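Local coordinates for Non-fluorescent flavoprotein (PDB 1FVP) that binds flavin mononucleotide carrying a covalently attached myristate, and belongs to the bacterial luciferase family without being fluorescent itself, at residues Asn219-Ile222 against Lys223-Asp227. Numbering follows the deposited sequence.
Sequences NQVI and KFRQD. With FMA (6-(3-tetradecanoic acid) flavine mononucleotide), chain D.
Phe224 N gives the carbonyl oxygen of Gln220 a sound backbone bond, 2.8 Å from N to Gln220 O and nearly straight at 170°; a second approach to the same oxygen, from Lys223 N, is weak, and the position of that nitrogen is doubtful. One residue on, Arg225 N reaches Val221 O at 2.8 Å, continuing the i to i+4 pattern. That spacing brings Gln220 and Phe224 to the same side of the helix, where both belong to the pocket of the myristylated flavin, a small example of how a helix places side chains of successive turns beside one ligand. The extended chain of Gln220, with CG trans to the backbone N (chi1 -161°), carries NE2 to within 2.6 Å of carboxylate oxygen O1' of the ligand. Phe224 CB lies 3.0 Å from the other carboxylate oxygen, O2', while the far end of its ring approaches the flavin, CZ coming 3.3 Å from C4 and the ring meeting O4 obliquely. Beside this pair, the bent chain of Arg225 passes across Val221, whose CG1 rests over one face of the guanidinium, 3.3 Å from NH1. The contact forms the last turns of helix 207-227, the final helix of the chain, which follows strand 195-199; Val221 packs on Ile41, just before strand 42-48, and Leu230 in the C-terminal tail touches both Phe224 and Arg225.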
loop_
_atom_site.group_PDB
_atom_site.type_symbol
_atom_site.label_atom_id
_atom_site.label_comp_id
_atom_site.label_asym_id
_atom_site.label_seq_id
_atom_site.Cartn_x
_atom_site.Cartn_y
_atom_site.Cartn_z
ATOM N N ASN A 219 5.006 -22.746 -9.022
ATOM C CA ASN A 219 5.737 -24.009 -9.194
ATOM C C ASN A 219 6.716 -23.920 -10.365
ATOM O O ASN A 219 7.569 -24.790 -10.593
ATOM C CB ASN A 219 4.694 -25.124 -9.248
ATOM C CG ASN A 219 3.994 -25.301 -7.910
ATOM O OD1 ASN A 219 3.904 -26.438 -7.398
ATOM N ND2 ASN A 219 3.503 -24.217 -7.322
ATOM N N GLN A 220 6.572 -22.819 -11.082
ATOM C CA GLN A 220 7.396 -22.479 -12.227
ATOM C C GLN A 220 8.553 -21.595 -11.733
ATOM O O GLN A 220 9.715 -22.012 -11.877
ATOM C CB GLN A 220 6.708 -21.753 -13.377
ATOM C CG GLN A 220 7.549 -21.879 -14.637
ATOM C CD GLN A 220 7.024 -21.061 -15.779
ATOM O OE1 GLN A 220 6.205 -20.162 -15.633
ATOM N NE2 GLN A 220 7.539 -21.397 -16.959
ATOM N N VAL A 221 8.224 -20.441 -11.190
ATOM C CA VAL A 221 9.278 -19.533 -10.689
ATOM C C VAL A 221 10.066 -20.246 -9.598
ATOM O O VAL A 221 11.299 -20.387 -9.688
ATOM C CB VAL A 221 8.669 -18.204 -10.243
ATOM C CG1 VAL A 221 9.715 -17.262 -9.668
ATOM C CG2 VAL A 221 7.905 -17.550 -11.373
ATOM N N ILE A 222 9.367 -20.730 -8.590
ATOM C CA ILE A 222 9.997 -21.439 -7.478
ATOM C C ILE A 222 11.065 -22.379 -8.022
ATOM O O ILE A 222 12.027 -22.655 -7.292
ATOM C CB ILE A 222 8.961 -22.148 -6.554
ATOM C CG1 ILE A 222 9.592 -22.337 -5.155
ATOM C CG2 ILE A 222 8.460 -23.505 -7.107
ATOM C CD1 ILE A 222 9.880 -21.015 -4.382
ATOM N N LYS A 223 10.897 -22.838 -9.245
ATOM C CA LYS A 223 11.829 -23.743 -9.918
ATOM C C LYS A 223 12.927 -22.989 -10.661
ATOM O O LYS A 223 14.109 -23.167 -10.330
ATOM C CB LYS A 223 11.141 -24.688 -10.890
ATOM C CG LYS A 223 11.747 -26.097 -10.877
ATOM C CD LYS A 223 10.869 -27.046 -11.664
ATOM C CE LYS A 223 9.404 -27.017 -11.288
ATOM N NZ LYS A 223 9.055 -27.890 -10.139
ATOM N N PHE A 224 12.543 -22.187 -11.633
ATOM C CA PHE A 224 13.431 -21.350 -12.451
ATOM C C PHE A 224 14.507 -20.737 -11.532
ATOM O O PHE A 224 15.672 -20.622 -11.945
ATOM C CB PHE A 224 12.692 -20.238 -13.192
ATOM C CG PHE A 224 13.577 -19.167 -13.764
ATOM C CD1 PHE A 224 13.990 -18.084 -12.984
ATOM C CD2 PHE A 224 14.009 -19.255 -15.090
ATOM C CE1 PHE A 224 14.812 -17.107 -13.508
ATOM C CE2 PHE A 224 14.834 -18.267 -15.645
ATOM C CZ PHE A 224 15.243 -17.195 -14.833
ATOM N N ARG A 225 14.049 -20.309 -10.358
ATOM C CA ARG A 225 14.990 -19.746 -9.375
ATOM C C ARG A 225 15.871 -20.987 -9.054
ATOM O O ARG A 225 16.906 -21.201 -9.693
ATOM C CB ARG A 225 14.433 -19.188 -8.099
ATOM C CG ARG A 225 13.030 -18.696 -7.953
ATOM C CD ARG A 225 12.815 -17.228 -8.130
ATOM N NE ARG A 225 11.987 -16.696 -7.053
ATOM C CZ ARG A 225 11.270 -15.581 -7.030
ATOM N NH1 ARG A 225 11.217 -14.771 -8.079
ATOM N NH2 ARG A 225 10.599 -15.287 -5.907
ATOM N N GLN A 226 15.370 -21.775 -8.122
ATOM C CA GLN A 226 16.026 -22.997 -7.670
ATOM C C GLN A 226 17.003 -23.530 -8.713
ATOM O O GLN A 226 18.232 -23.530 -8.558
ATOM C CB GLN A 226 15.002 -24.085 -7.308
ATOM C CG GLN A 226 14.362 -23.864 -5.968
ATOM C CD GLN A 226 13.897 -25.106 -5.260
ATOM O OE1 GLN A 226 14.385 -26.218 -5.475
ATOM N NE2 GLN A 226 12.919 -24.894 -4.365
ATOM N N ASP A 227 16.411 -23.983 -9.797
ATOM C CA ASP A 227 17.095 -24.584 -10.946
ATOM C C ASP A 227 18.423 -23.881 -11.232
ATOM O O ASP A 227 19.475 -24.541 -11.172
ATOM C CB ASP A 227 16.178 -24.655 -12.168
ATOM C CG ASP A 227 16.671 -25.656 -13.203
ATOM O OD1 ASP A 227 16.811 -26.845 -12.874
ATOM O OD2 ASP A 227 16.911 -25.199 -14.346
HETATM N N1 FMA D . 15.332 -13.369 -17.779
HETATM C C2 FMA D . 15.716 -13.052 -16.542
HETATM O O2 FMA D . 16.626 -12.394 -16.201
HETATM N N3 FMA D . 14.944 -13.552 -15.413
HETATM C C4 FMA D . 13.859 -14.328 -15.603
HETATM O O4 FMA D . 13.253 -14.726 -14.631
HETATM C C4A FMA D . 13.469 -14.660 -16.937
HETATM N N5 FMA D . 12.436 -15.407 -17.233
HETATM C C5A FMA D . 12.023 -15.755 -18.462
HETATM C C6 FMA D . 10.905 -16.555 -18.680
HETATM C C7 FMA D . 10.563 -16.855 -19.976
HETATM C C7M FMA D . 9.322 -17.739 -20.350
HETATM C C8 FMA D . 11.335 -16.368 -21.095
HETATM C C8M FMA D . 11.003 -16.671 -22.520
HETATM C C9 FMA D . 12.438 -15.581 -20.841
HETATM C C9A FMA D . 12.823 -15.239 -19.578
HETATM N N10 FMA D . 13.916 -14.445 -19.258
HETATM C C10 FMA D . 14.316 -14.114 -18.031
HETATM C C1B FMA D . 14.782 -13.877 -20.384
HETATM C C2B FMA D . 15.511 -12.509 -20.033
HETATM O O2B FMA D . 15.144 -11.709 -21.143
HETATM C C3B FMA D . 16.998 -12.749 -19.913
HETATM O "O3'" FMA D . 17.277 -14.086 -19.645
HETATM C C4B FMA D . 17.728 -11.880 -18.883
HETATM O "O4'" FMA D . 17.532 -10.450 -19.173
HETATM C C5B FMA D . 19.255 -12.166 -18.912
HETATM O "O5'" FMA D . 19.936 -10.810 -19.224
HETATM P P FMA D . 21.023 -10.492 -20.327
HETATM O O1P FMA D . 22.235 -11.309 -19.758
HETATM O O2P FMA D . 20.540 -11.017 -21.589
HETATM O O3P FMA D . 21.133 -9.119 -20.430
HETATM C "C1'" FMA D . 10.136 -19.143 -16.197
HETATM O "O1'" FMA D . 9.471 -19.649 -17.180
HETATM O "O2'" FMA D . 10.523 -19.887 -15.290
HETATM C "C2'" FMA D . 10.936 -17.948 -16.600
HETATM C "C3'" FMA D . 10.137 -17.000 -17.505
HETATM C "C4'" FMA D . 9.548 -15.921 -16.648
HETATM C "C5'" FMA D . 8.139 -16.056 -16.124
HETATM C "C6'" FMA D . 7.324 -14.793 -16.262
HETATM C "C7'" FMA D . 6.222 -14.689 -15.217
HETATM C "C8'" FMA D . 4.842 -14.644 -15.719
HETATM C "C9'" FMA D . 4.179 -13.305 -15.992
HETATM C C11 FMA D . 2.941 -13.409 -16.830
HETATM C C12 FMA D . 1.968 -14.521 -16.687
HETATM C C13 FMA D . 0.695 -14.501 -17.465
HETATM C C14 FMA D . -0.267 -15.622 -17.231
HETATM C C15 FMA D . 0.354 -16.987 -17.152
#